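Local coordinates for protein exotoxin (Staphylococcus aureus subsp. aureus, PDB 3URY) that is of unknown exact role but belongs to the staphylococcal superantigen-like exotoxins, secreted proteins that probably act on components of host immunity, at residues 96-101 and 186-191; 125-130 and 176-181; 105-110 and 146-151; 19-24 and 64-69; 92-97 and 118-123. One frame throughout, in Å; residues are numbered along the deposited sequence.

Contact 4 comes first along the chain and lies in the OB-fold domain; the other four belong to the beta-grasp half or the chain leading into it. Contacts 1 and 5 share residues 96-97 and use opposite edges of strand 96-105, centres about 14 Å apart, joining three neighbouring strands of one sheet. Contacts 2 and 3 are nested in the loop closed by contact 1 and cross each other along the chain. Contact 2 touches contact 4, centres about 13 Å apart, and a salt bridge links contacts 4 and 5, so these three tie the OB-fold to the beta-grasp domain. Contact 3 lies remote from that junction, its centre about 37 Å from that of contact 4.

Contact 1. Residues 96-101 and 186-191; sequences HKAGVR and DNIEVN
Val-100 and Ile-188 stand side by side on adjacent strands, pointing the same way, and the forked end of the valine is the bump that fits the flank of the isoleucine. Val-100 CG2 leans on Ile-188 CB at 4.0 Å, with CD1 of the isoleucine hardly farther. The other methyl, CG1, stands opposite the backbone N (chi1 180°) and so points along the strand, where Val-100 CG1 meets Val-190 CG2 at 4.3 Å. Val-100 thus settles into the dip between Ile-188 and Val-190. Ala-98, two residues earlier, adds a smaller bump, its CB 4.4 Å from Ile-188 CG1. The strands are parallel, the first and last strands of the beta-grasp domain lying next to each other in the middle of its sheet as in other beta-grasp folds. Their backbones are stitched by Ile-188 N to Gly-99 O at 2.8 Å, then by Arg-101 N to Ile-188 O and Val-190 N to Arg-101 O. Helix 127-142 covers this valine-isoleucine face, Leu-134 packing on Ile-188 and Leu-138 on Val-190. On the reverse face Asn-187 CB rests 3.6 Å from Gly-99 O, while Arg-101 bends away at its second torsion. Glu-189 shares that face and forms a salt bridge with Lys-156, the residue opposite the classic beta bulge of Asp-186 and Asn-187.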
# COMPACT_ATOMS: atom_id res chain seq x y z
N HIS A 96 14.16 -9.16 6.42
CA HIS A 96 13.11 -9.90 7.11
C HIS A 96 12.13 -10.45 6.11
O HIS A 96 11.99 -9.92 5.04
CB HIS A 96 12.38 -8.94 8.06
CG HIS A 96 11.29 -9.59 8.91
ND1 HIS A 96 11.55 -10.60 9.77
CD2 HIS A 96 9.96 -9.23 9.11
CE1 HIS A 96 10.40 -10.94 10.43
NE2 HIS A 96 9.43 -10.09 10.02
N LYS A 97 11.47 -11.54 6.46
CA LYS A 97 10.47 -12.16 5.58
C LYS A 97 9.25 -12.41 6.43
O LYS A 97 9.37 -12.44 7.65
CB LYS A 97 11.04 -13.47 5.06
CG LYS A 97 12.02 -13.28 3.91
CD LYS A 97 13.01 -14.44 3.75
CE LYS A 97 14.18 -14.36 4.74
NZ LYS A 97 14.98 -13.10 4.60
N ALA A 98 8.07 -12.52 5.82
CA ALA A 98 6.84 -12.88 6.56
C ALA A 98 6.14 -13.93 5.71
O ALA A 98 5.96 -13.74 4.50
CB ALA A 98 5.93 -11.68 6.78
N GLY A 99 5.73 -15.03 6.34
CA GLY A 99 5.06 -16.11 5.64
C GLY A 99 3.64 -15.69 5.29
O GLY A 99 3.00 -15.00 6.08
N VAL A 100 3.17 -16.05 4.08
CA VAL A 100 1.85 -15.71 3.69
C VAL A 100 1.05 -16.99 3.45
O VAL A 100 1.55 -17.86 2.73
CB VAL A 100 1.85 -14.94 2.35
CG1 VAL A 100 0.42 -14.59 1.96
CG2 VAL A 100 2.72 -13.70 2.47
N ARG A 101 -0.16 -17.09 4.04
CA ARG A 101 -1.10 -18.22 3.83
C ARG A 101 -2.37 -17.74 3.12
O ARG A 101 -3.04 -16.84 3.60
CB ARG A 101 -1.51 -18.86 5.17
CG ARG A 101 -0.38 -19.60 5.82
CD ARG A 101 -0.23 -21.00 5.25
NE ARG A 101 0.98 -21.65 5.76
CZ ARG A 101 1.27 -22.94 5.63
NH1 ARG A 101 2.42 -23.41 6.12
NH2 ARG A 101 0.43 -23.78 5.05
N ASP A 186 4.83 -10.56 11.77
CA ASP A 186 5.01 -12.01 12.02
C ASP A 186 4.63 -12.85 10.81
O ASP A 186 5.46 -13.57 10.26
CB ASP A 186 4.15 -12.42 13.22
CG ASP A 186 4.65 -13.73 13.86
OD1 ASP A 186 5.46 -14.41 13.20
OD2 ASP A 186 4.26 -14.07 15.01
N ASN A 187 3.39 -12.72 10.35
CA ASN A 187 2.90 -13.46 9.24
C ASN A 187 1.62 -12.85 8.70
O ASN A 187 0.98 -12.01 9.33
CB ASN A 187 2.71 -14.93 9.62
CG ASN A 187 1.72 -15.10 10.74
OD1 ASN A 187 2.12 -15.28 11.88
ND2 ASN A 187 0.44 -15.00 10.44
N ILE A 188 1.23 -13.32 7.52
CA ILE A 188 0.10 -12.77 6.81
C ILE A 188 -0.88 -13.88 6.47
O ILE A 188 -0.50 -14.92 5.99
CB ILE A 188 0.62 -12.09 5.53
CG1 ILE A 188 1.66 -11.01 5.88
CG2 ILE A 188 -0.56 -11.54 4.68
CD1 ILE A 188 2.22 -10.25 4.69
N GLU A 189 -2.15 -13.67 6.75
CA GLU A 189 -3.19 -14.62 6.43
C GLU A 189 -4.21 -13.99 5.48
O GLU A 189 -4.78 -12.94 5.78
CB GLU A 189 -3.91 -15.06 7.69
CG GLU A 189 -3.01 -15.88 8.57
CD GLU A 189 -3.63 -16.28 9.88
OE1 GLU A 189 -3.94 -15.39 10.73
OE2 GLU A 189 -3.76 -17.51 10.07
N VAL A 190 -4.52 -14.68 4.40
CA VAL A 190 -5.46 -14.17 3.43
C VAL A 190 -6.61 -15.14 3.23
O VAL A 190 -6.37 -16.36 3.11
CB VAL A 190 -4.76 -14.02 2.09
CG1 VAL A 190 -5.72 -13.52 1.01
CG2 VAL A 190 -3.58 -13.10 2.24
N ASN A 191 -7.84 -14.63 3.32
CA ASN A 191 -9.04 -15.39 3.07
C ASN A 191 -9.84 -14.74 1.94
O ASN A 191 -10.30 -13.63 2.08
CB ASN A 191 -9.91 -15.55 4.30
CG ASN A 191 -9.36 -16.58 5.25
OD1 ASN A 191 -9.86 -17.71 5.30
ND2 ASN A 191 -8.28 -16.24 5.95

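Contact 2. Residues 125-130 and 176-181; sequences ISLKEL and MADVID
Lys-128 lies slantwise over Met-176 and can be followed outward atom by atom. Its CB sits 3.4 Å from the carbonyl oxygen Met-176 O and also brushes the methionine CB. The next carbon, Lys-128 CG, rides on Met-176 CG at 4.0 Å. The chain then runs extended until its last torsion (chi4 65°), with CE packed against the backbone oxygen of Phe-68 in the OB-fold domain. That final bend carries Lys-128 NZ to 3.5 Å from Met-176 SD, while its hydrogen bond goes to Val-83 O of strand 81-88, so the buried ammonium is held at the junction of the two domains. The stretch 125-130 is where the beta-grasp domain passes from a short strand into its long helix. Strand 124-126 pairs antiparallel with 179-181, Ile-125 and Ile-180 exchanging two backbone bonds. Ser-126 is the N-cap: its OG accepts from Glu-129 N at 3.1 Å and so takes up one of the amides at the helix start. The first amide after the cap, Leu-127 N, is bound to Asp-178 O at 3.0 Å, the donor tilted 22° from the carbonyl plane. Leu-127 CD1 lies on Asp-178 CB at 3.7 Å, and the leucine side chain as a whole crosses that of Ile-180 at about a right angle, CD2 against the CG2 branch. Leu-130 and Ile-180 meet tip to tip, and the separation of Leu-130 CD1 from Ile-180 CD1, 3.4 Å, is tighter than usual. Phe-165 and Tyr-163 of strand 162-166 cover these apolar ends.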
# COMPACT_ATOMS: atom_id res chain seq x y z
N ILE A 125 7.16 0.43 7.13
CA ILE A 125 6.38 0.15 5.92
C ILE A 125 4.96 0.68 6.04
O ILE A 125 4.38 0.69 7.12
CB ILE A 125 6.30 -1.35 5.50
CG1 ILE A 125 7.64 -1.95 5.22
CG2 ILE A 125 5.67 -1.54 4.11
CD1 ILE A 125 7.50 -3.08 4.18
N SER A 126 4.46 1.26 4.97
CA SER A 126 3.10 1.77 4.92
C SER A 126 2.05 0.67 4.68
O SER A 126 2.31 -0.34 4.00
CB SER A 126 2.93 2.83 3.84
OG SER A 126 3.13 2.35 2.48
N LEU A 127 0.86 0.87 5.28
CA LEU A 127 -0.20 -0.03 5.00
C LEU A 127 -0.49 0.01 3.54
O LEU A 127 -0.95 -0.98 3.00
CB LEU A 127 -1.47 0.28 5.79
CG LEU A 127 -1.31 0.06 7.29
CD1 LEU A 127 -2.69 0.26 7.97
CD2 LEU A 127 -0.78 -1.32 7.62
N LYS A 128 -0.16 1.12 2.88
CA LYS A 128 -0.46 1.25 1.42
C LYS A 128 0.32 0.20 0.63
O LYS A 128 -0.20 -0.51 -0.31
CB LYS A 128 -0.02 2.64 0.96
CG LYS A 128 -0.35 2.99 -0.53
CD LYS A 128 0.29 4.29 -1.03
CE LYS A 128 0.06 4.54 -2.57
NZ LYS A 128 -1.40 4.73 -2.61
N GLU A 129 1.58 0.09 0.99
CA GLU A 129 2.44 -0.85 0.33
C GLU A 129 2.05 -2.33 0.59
O GLU A 129 1.96 -3.09 -0.38
CB GLU A 129 3.90 -0.57 0.59
CG GLU A 129 4.86 -1.60 -0.02
CD GLU A 129 6.34 -1.26 0.28
OE1 GLU A 129 7.19 -2.07 -0.14
OE2 GLU A 129 6.67 -0.18 0.91
N LEU A 130 1.79 -2.69 1.83
CA LEU A 130 1.38 -4.07 2.19
C LEU A 130 0.10 -4.41 1.40
O LEU A 130 0.06 -5.43 0.65
CB LEU A 130 1.18 -4.21 3.67
CG LEU A 130 2.49 -4.13 4.50
CD1 LEU A 130 2.38 -3.87 5.99
CD2 LEU A 130 3.37 -5.34 4.28
N MET A 176 -3.85 4.61 3.95
CA MET A 176 -2.62 4.54 3.11
C MET A 176 -1.44 5.30 3.73
O MET A 176 -0.25 5.08 3.38
CB MET A 176 -2.91 5.09 1.72
CG MET A 176 -3.85 4.22 0.93
SD MET A 176 -4.27 4.91 -0.67
CE MET A 176 -5.24 3.59 -1.39
N ALA A 177 -1.73 6.15 4.72
CA ALA A 177 -0.72 6.95 5.40
C ALA A 177 -0.26 6.31 6.69
O ALA A 177 0.67 6.79 7.24
CB ALA A 177 -1.22 8.41 5.66
N ASP A 178 -0.95 5.28 7.21
CA ASP A 178 -0.47 4.62 8.43
C ASP A 178 0.78 3.84 8.20
O ASP A 178 0.93 3.23 7.17
CB ASP A 178 -1.48 3.63 8.97
CG ASP A 178 -2.58 4.29 9.64
OD1 ASP A 178 -2.29 5.25 10.34
OD2 ASP A 178 -3.71 3.83 9.49
N VAL A 179 1.60 3.72 9.24
CA VAL A 179 2.88 3.06 9.02
C VAL A 179 3.16 2.08 10.14
O VAL A 179 2.73 2.26 11.24
CB VAL A 179 3.99 4.09 8.95
CG1 VAL A 179 3.82 4.94 7.64
CG2 VAL A 179 3.97 4.94 10.23
N ILE A 180 3.87 1.02 9.84
CA ILE A 180 4.15 0.02 10.86
C ILE A 180 5.60 -0.37 10.82
O ILE A 180 6.32 -0.06 9.89
CB ILE A 180 3.23 -1.26 10.72
CG1 ILE A 180 3.37 -1.96 9.35
CG2 ILE A 180 1.75 -0.88 10.89
CD1 ILE A 180 2.56 -3.26 9.28
N ASP A 181 6.06 -0.99 11.91
CA ASP A 181 7.42 -1.48 12.00
C ASP A 181 7.56 -2.81 11.15
O ASP A 181 7.07 -3.90 11.52
CB ASP A 181 7.73 -1.67 13.46
CG ASP A 181 9.13 -2.13 13.70
OD1 ASP A 181 9.58 -1.93 14.84
OD2 ASP A 181 9.77 -2.66 12.75

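Contact 3. Residues 105-110 and 146-151; sequences EDNKGT and GNVGSG
Val-148 supplies the apolar part of this contact, and its partner is the bare backbone of residues 105-107. The CG1 methyl is placed beside the valine's own backbone N (chi1 -76°), which presents it to the passing chain at 3.8 Å from Glu-105 O. Val-148 CG1 is equally near the amide Asn-107 N, again 3.8 Å. Neither of these two backbone atoms finds a hydrogen-bonding partner in the model, so the methyl shields polar groups without satisfying them. Polar side chains make up the second group. Asp-106 and Asn-147 cross obliquely, while Asn-107 OD1 comes within 4.1 Å of Asn-147 CB. The amide of Asn-147 is probably flipped in the model, and no bond is assigned to it. Hydrogen bonds of the backbone form the third group and lie within 105-110 alone: Asp-106 N gives to Thr-110 O at 3.0 Å, and Gly-109 N makes a weak bond to Asp-106 O at 3.4 Å. This fits a type I turn followed by a G1 bulge, with Gly-109 in a left-handed conformation. The hairpin loop so formed joins strands 96-105 and 111-120, and leans on the link from helix 127-142 to strand 151-157. Backbone bonds of Glu-105 to Ile-192, of Ser-150 to Lys-193 and of Gly-146 to Asn-2 place the two loops beside the chain ends.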
# COMPACT_ATOMS: atom_id res chain seq x y z
N GLU A 105 -12.04 -19.51 -1.80
CA GLU A 105 -13.25 -20.27 -2.07
C GLU A 105 -14.02 -19.64 -3.21
O GLU A 105 -14.41 -18.51 -3.12
CB GLU A 105 -14.17 -20.38 -0.85
CG GLU A 105 -15.39 -21.28 -1.11
CD GLU A 105 -16.37 -21.45 0.06
OE1 GLU A 105 -16.00 -21.29 1.24
OE2 GLU A 105 -17.54 -21.79 -0.21
N ASP A 106 -14.24 -20.41 -4.26
CA ASP A 106 -15.06 -20.05 -5.42
C ASP A 106 -16.49 -19.76 -5.12
O ASP A 106 -16.98 -20.00 -4.04
CB ASP A 106 -15.17 -21.24 -6.36
CG ASP A 106 -14.07 -21.30 -7.30
OD1 ASP A 106 -13.18 -20.46 -7.17
OD2 ASP A 106 -14.08 -22.16 -8.17
N ASN A 107 -17.19 -19.29 -6.15
CA ASN A 107 -18.65 -19.25 -6.20
C ASN A 107 -19.16 -20.71 -6.43
O ASN A 107 -20.34 -21.02 -6.16
CB ASN A 107 -19.11 -18.26 -7.30
CG ASN A 107 -18.23 -18.31 -8.56
OD1 ASN A 107 -17.04 -18.70 -8.51
ND2 ASN A 107 -18.78 -17.86 -9.68
N LYS A 108 -18.28 -21.60 -6.91
CA LYS A 108 -18.60 -23.03 -7.10
C LYS A 108 -18.50 -23.79 -5.77
O LYS A 108 -19.05 -24.87 -5.63
CB LYS A 108 -17.56 -23.72 -8.01
CG LYS A 108 -17.26 -23.08 -9.35
CD LYS A 108 -18.36 -23.20 -10.38
CE LYS A 108 -17.95 -22.45 -11.65
NZ LYS A 108 -18.87 -22.69 -12.80
N GLY A 109 -17.76 -23.24 -4.82
CA GLY A 109 -17.53 -23.92 -3.54
C GLY A 109 -16.16 -24.61 -3.51
O GLY A 109 -15.83 -25.26 -2.52
N THR A 110 -15.41 -24.52 -4.61
CA THR A 110 -14.06 -25.06 -4.73
C THR A 110 -13.10 -24.31 -3.81
O THR A 110 -13.05 -23.10 -3.83
CB THR A 110 -13.53 -24.94 -6.15
OG1 THR A 110 -14.20 -25.91 -6.97
CG2 THR A 110 -12.06 -25.23 -6.23
N GLY A 146 -11.57 -11.90 -10.09
CA GLY A 146 -11.86 -12.52 -11.39
C GLY A 146 -13.23 -13.16 -11.21
O GLY A 146 -14.26 -12.67 -11.70
N ASN A 147 -13.20 -14.23 -10.42
CA ASN A 147 -14.34 -15.04 -10.07
C ASN A 147 -14.96 -14.55 -8.75
O ASN A 147 -16.18 -14.48 -8.62
CB ASN A 147 -13.89 -16.53 -9.97
CG ASN A 147 -12.51 -16.69 -9.26
OD1 ASN A 147 -11.90 -15.69 -8.81
ND2 ASN A 147 -11.99 -17.94 -9.19
N VAL A 148 -14.11 -14.19 -7.78
CA VAL A 148 -14.54 -13.71 -6.44
C VAL A 148 -13.68 -12.49 -6.03
O VAL A 148 -12.55 -12.30 -6.47
CB VAL A 148 -14.44 -14.82 -5.38
CG1 VAL A 148 -15.60 -15.85 -5.50
CG2 VAL A 148 -13.10 -15.50 -5.52
N GLY A 149 -14.25 -11.63 -5.21
CA GLY A 149 -13.58 -10.43 -4.81
C GLY A 149 -13.98 -9.87 -3.46
O GLY A 149 -14.18 -8.65 -3.31
N SER A 150 -14.04 -10.75 -2.47
CA SER A 150 -14.36 -10.31 -1.13
C SER A 150 -13.47 -11.10 -0.21
O SER A 150 -12.75 -11.96 -0.64
CB SER A 150 -15.86 -10.43 -0.81
OG SER A 150 -16.26 -11.78 -0.77
N GLY A 151 -13.48 -10.77 1.07
CA GLY A 151 -12.61 -11.44 2.03
C GLY A 151 -11.68 -10.46 2.73
O GLY A 151 -11.95 -9.27 2.82

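Contact 4. Residues 19-24 and 64-69; sequences FKNEIG and NVDVFV
Asp-66 turns its carboxylate beside its own backbone N (chi1 -71°) and so sends it toward Asn-21, whose left-handed backbone turns its amide to meet it. Asn-21 N donates to Asp-66 OD1 at 2.8 Å along an almost straight line, arriving from above, 43° out of the carboxylate plane. Val-65 has CG2 wedged between its backbone N and carbonyl carbon, which puts that methyl 3.5 Å from Glu-22 O and close to Gly-24 N. Asp-66 OD1 has a further bond from Ser-89 OG; Asp-66 OD2 accepts from a water at 2.6 Å and forms a salt bridge with Lys-122, so each oxygen of this buried carboxylate has at least two polar partners. The aliphatic stem of Lys-20 slants across it, Lys-20 CG lying 3.8 Å from Asp-66 OD2, while the lysine's charged end goes to Glu-18. Backbone pairing is antiparallel on each side of Asn-21: Phe-19 and Val-67 exchange two bonds, the shorter being Val-67 N to Phe-19 O at 2.7 Å, and Glu-22 and Val-65 two more. The register slips by one residue between these pairs, making a beta bulge, and Asn-64 with Val-65 forms a G1 bulge opposite Glu-22. The Phe-19 ring touches Val-69 CG2 through CD2 at 3.9 Å and also meets the ring of Tyr-45. The chain turns a corner at Asn-21: in this OB-fold barrel strand 65-69 is flanked by 17-20 and 81-88, while residues 22-24 run nearly perpendicular to 65-69 (89°), starting strand 22-26 between 34-38 and 60-63.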
# COMPACT_ATOMS: atom_id res chain seq x y z
N PHE A 19 10.38 4.92 -4.12
CA PHE A 19 11.44 5.89 -4.08
C PHE A 19 11.98 5.89 -2.67
O PHE A 19 11.24 6.12 -1.74
CB PHE A 19 10.92 7.22 -4.60
CG PHE A 19 10.50 7.16 -6.10
CD1 PHE A 19 11.38 6.74 -7.05
CD2 PHE A 19 9.27 7.57 -6.49
CE1 PHE A 19 11.04 6.71 -8.40
CE2 PHE A 19 8.90 7.57 -7.82
CZ PHE A 19 9.77 7.08 -8.77
N LYS A 20 13.27 5.58 -2.53
CA LYS A 20 13.89 5.50 -1.24
C LYS A 20 15.02 6.55 -1.00
O LYS A 20 15.66 7.04 -1.94
CB LYS A 20 14.42 4.08 -1.01
CG LYS A 20 13.34 2.98 -0.99
CD LYS A 20 13.95 1.59 -0.75
CE LYS A 20 12.91 0.47 -0.81
NZ LYS A 20 12.17 0.39 -2.12
N ASN A 21 15.21 6.93 0.27
CA ASN A 21 16.29 7.86 0.64
C ASN A 21 16.23 9.14 -0.13
O ASN A 21 17.21 9.63 -0.68
CB ASN A 21 17.67 7.17 0.53
CG ASN A 21 17.80 6.01 1.51
OD1 ASN A 21 17.16 5.98 2.58
ND2 ASN A 21 18.56 5.00 1.13
N GLU A 22 15.02 9.66 -0.14
CA GLU A 22 14.69 10.86 -0.84
C GLU A 22 14.45 12.01 0.07
O GLU A 22 14.44 11.87 1.29
CB GLU A 22 13.41 10.61 -1.61
CG GLU A 22 13.72 9.82 -2.87
CD GLU A 22 14.51 10.64 -3.88
OE1 GLU A 22 14.61 11.90 -3.72
OE2 GLU A 22 14.99 10.02 -4.87
N ILE A 23 14.17 13.13 -0.57
CA ILE A 23 13.84 14.41 0.05
C ILE A 23 12.43 14.73 -0.39
O ILE A 23 12.01 14.46 -1.56
CB ILE A 23 14.76 15.54 -0.46
CG1 ILE A 23 16.19 15.28 0.01
CG2 ILE A 23 14.31 16.91 0.02
CD1 ILE A 23 17.18 16.12 -0.79
N GLY A 24 11.69 15.21 0.59
CA GLY A 24 10.32 15.69 0.41
C GLY A 24 10.23 17.21 0.62
O GLY A 24 10.85 17.74 1.56
N ASN A 64 15.36 11.97 4.44
CA ASN A 64 15.24 10.57 4.82
C ASN A 64 13.81 10.15 4.70
O ASN A 64 13.24 9.70 5.69
CB ASN A 64 15.66 10.33 6.29
CG ASN A 64 17.13 10.51 6.51
OD1 ASN A 64 17.53 11.11 7.49
ND2 ASN A 64 17.93 10.06 5.56
N VAL A 65 13.17 10.41 3.56
CA VAL A 65 11.83 9.90 3.40
C VAL A 65 11.85 8.89 2.26
O VAL A 65 12.66 9.00 1.30
CB VAL A 65 10.74 11.00 3.25
CG1 VAL A 65 10.58 11.78 4.56
CG2 VAL A 65 11.05 11.92 2.11
N ASP A 66 11.04 7.84 2.44
CA ASP A 66 10.82 6.79 1.44
C ASP A 66 9.33 6.91 1.02
O ASP A 66 8.46 7.11 1.84
CB ASP A 66 11.05 5.38 2.02
CG ASP A 66 12.54 5.02 2.32
OD1 ASP A 66 13.44 5.90 2.25
OD2 ASP A 66 12.79 3.82 2.65
N VAL A 67 9.03 6.74 -0.25
CA VAL A 67 7.65 6.75 -0.68
C VAL A 67 7.28 5.56 -1.53
O VAL A 67 8.04 5.19 -2.50
CB VAL A 67 7.31 8.02 -1.50
CG1 VAL A 67 5.78 8.12 -1.70
CG2 VAL A 67 7.81 9.27 -0.72
N PHE A 68 6.13 4.95 -1.26
CA PHE A 68 5.62 3.81 -2.13
C PHE A 68 4.57 4.51 -2.97
O PHE A 68 3.61 5.06 -2.47
CB PHE A 68 4.97 2.67 -1.31
CG PHE A 68 4.36 1.63 -2.20
CD1 PHE A 68 5.14 0.72 -2.88
CD2 PHE A 68 3.01 1.61 -2.43
CE1 PHE A 68 4.59 -0.20 -3.74
CE2 PHE A 68 2.43 0.71 -3.34
CZ PHE A 68 3.22 -0.23 -3.96
N VAL A 69 4.74 4.54 -4.28
CA VAL A 69 3.88 5.34 -5.10
C VAL A 69 2.95 4.54 -6.13
O VAL A 69 3.38 3.59 -6.75
CB VAL A 69 4.84 6.20 -5.97
CG1 VAL A 69 4.17 6.81 -7.19
CG2 VAL A 69 5.58 7.28 -5.15
O HOH W 1 15.22 3.32 3.35

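Contact 5. Residues 92-97 and 118-123; sequences KKVDHK and FKITKE
His-96 and Ile-120 lie side by side on neighbouring antiparallel strands, the ring meeting the methyl with His-96 CD2 3.5 Å from Ile-120 CD1. Beneath them the backbones exchange two bonds, His-96 N to Ile-120 O at 2.9 Å and Ile-120 N to His-96 O at 2.7 Å. On the other face Lys-97 and Lys-119 cross through their aliphatic parts, Lys-97 CG and Lys-119 CD being squeezed to 3.4 Å. Both chains are bent, and Lys-97 NZ ends 5.2 Å from Lys-119 NZ. Beyond the last bridged pair Val-94 divides its methyls: CG1 lies 3.7 Å from Ile-120 O, and CG2 rests on the stem of Glu-123 at 3.8 Å from its CG. A near-trans first torsion (chi1 172°) aims the two methyls at these separate partners. Lys-92 crosses Glu-123 at about a right angle, but their salt bridge is long, Lys-92 NZ to Glu-123 OE2 3.9 Å. Further partners position these groups: Ile-185 O takes a hydrogen bond from His-96 NE2, Ser-91 N binds Glu-123 OE1, and Asn-90 binds both Thr-121 O and Glu-123 N. Glu-117 pairs with Lys-119, and Asp-95 weakly with Lys-97, each probably tempering the like charges. Segments 92-97 and 118-123 lie at the open end of the hairpin 96-105 and 111-120, away from its connecting loop; strand 111-120 is an outermost strand of the five-stranded beta-grasp sheet, and Phe-118 carries it onto helix 127-142 at Leu-130 and Leu-134.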
# COMPACT_ATOMS: atom_id res chain seq x y z
N LYS A 92 19.13 1.33 9.36
CA LYS A 92 20.05 0.22 9.22
C LYS A 92 19.53 -0.86 8.26
O LYS A 92 18.40 -0.77 7.75
CB LYS A 92 20.21 -0.42 10.60
CG LYS A 92 18.90 -0.83 11.24
CD LYS A 92 19.18 -1.65 12.50
CE LYS A 92 17.91 -2.01 13.23
NZ LYS A 92 16.99 -2.61 12.23
N LYS A 93 20.36 -1.87 8.04
CA LYS A 93 20.02 -2.97 7.17
C LYS A 93 18.82 -3.71 7.71
O LYS A 93 18.71 -3.91 8.91
CB LYS A 93 21.18 -3.95 7.08
CG LYS A 93 22.41 -3.33 6.47
CD LYS A 93 23.60 -4.25 6.54
CE LYS A 93 24.78 -3.59 5.87
NZ LYS A 93 25.94 -4.45 5.92
N VAL A 94 17.91 -4.10 6.81
CA VAL A 94 16.75 -4.87 7.17
C VAL A 94 16.61 -5.97 6.13
O VAL A 94 16.62 -5.73 4.93
CB VAL A 94 15.48 -4.03 7.19
CG1 VAL A 94 14.26 -4.92 7.36
CG2 VAL A 94 15.54 -2.96 8.24
N ASP A 95 16.48 -7.17 6.63
CA ASP A 95 16.33 -8.35 5.80
C ASP A 95 15.47 -9.32 6.59
O ASP A 95 15.99 -10.15 7.35
CB ASP A 95 17.70 -8.96 5.54
CG ASP A 95 17.63 -10.09 4.55
OD1 ASP A 95 16.52 -10.34 4.01
OD2 ASP A 95 18.68 -10.73 4.32
N HIS A 96 14.16 -9.16 6.42
CA HIS A 96 13.11 -9.90 7.11
C HIS A 96 12.13 -10.45 6.11
O HIS A 96 11.99 -9.92 5.04
CB HIS A 96 12.38 -8.94 8.06
CG HIS A 96 11.29 -9.59 8.91
ND1 HIS A 96 11.55 -10.60 9.77
CD2 HIS A 96 9.96 -9.23 9.11
CE1 HIS A 96 10.40 -10.94 10.43
NE2 HIS A 96 9.43 -10.09 10.02
N LYS A 97 11.47 -11.54 6.46
CA LYS A 97 10.47 -12.16 5.58
C LYS A 97 9.25 -12.41 6.43
O LYS A 97 9.37 -12.44 7.65
CB LYS A 97 11.04 -13.47 5.06
CG LYS A 97 12.02 -13.28 3.91
CD LYS A 97 13.01 -14.44 3.75
CE LYS A 97 14.18 -14.36 4.74
NZ LYS A 97 14.98 -13.10 4.60
N PHE A 118 6.64 -13.01 1.86
CA PHE A 118 6.71 -11.62 1.61
C PHE A 118 8.00 -11.01 2.22
O PHE A 118 8.17 -10.97 3.44
CB PHE A 118 5.47 -11.01 2.20
CG PHE A 118 5.28 -9.60 1.82
CD1 PHE A 118 4.59 -9.29 0.65
CD2 PHE A 118 5.81 -8.57 2.59
CE1 PHE A 118 4.38 -7.96 0.33
CE2 PHE A 118 5.68 -7.23 2.21
CZ PHE A 118 4.94 -6.95 1.09
N LYS A 119 8.90 -10.58 1.35
CA LYS A 119 10.18 -10.02 1.75
C LYS A 119 9.99 -8.57 2.21
O LYS A 119 9.31 -7.75 1.57
CB LYS A 119 11.18 -10.00 0.58
CG LYS A 119 11.33 -11.28 -0.21
CD LYS A 119 11.75 -12.47 0.63
CE LYS A 119 11.72 -13.75 -0.20
NZ LYS A 119 12.16 -14.90 0.63
N ILE A 120 10.64 -8.28 3.32
CA ILE A 120 10.60 -7.00 3.94
C ILE A 120 12.03 -6.49 4.04
O ILE A 120 12.91 -7.13 4.69
CB ILE A 120 9.97 -7.11 5.33
CG1 ILE A 120 8.52 -7.56 5.17
CG2 ILE A 120 10.05 -5.79 6.05
CD1 ILE A 120 7.92 -8.07 6.46
N THR A 121 12.26 -5.35 3.41
CA THR A 121 13.58 -4.72 3.42
C THR A 121 13.55 -3.32 3.99
O THR A 121 14.57 -2.62 3.94
CB THR A 121 14.24 -4.66 2.02
OG1 THR A 121 13.34 -4.04 1.11
CG2 THR A 121 14.60 -6.05 1.52
N LYS A 122 12.41 -2.95 4.62
CA LYS A 122 12.21 -1.63 5.21
C LYS A 122 11.83 -1.66 6.69
O LYS A 122 10.98 -2.44 7.11
CB LYS A 122 11.12 -0.89 4.43
CG LYS A 122 11.69 -0.27 3.13
CD LYS A 122 10.72 0.57 2.31
CE LYS A 122 9.90 1.58 3.10
NZ LYS A 122 10.65 2.54 3.94
N GLU A 123 12.51 -0.85 7.49
CA GLU A 123 12.20 -0.73 8.93
C GLU A 123 10.79 -0.27 9.17
O GLU A 123 10.12 -0.66 10.10
CB GLU A 123 13.07 0.33 9.57
CG GLU A 123 14.22 -0.15 10.38
CD GLU A 123 14.90 0.99 11.10
OE1 GLU A 123 15.20 2.01 10.47
OE2 GLU A 123 15.12 0.86 12.32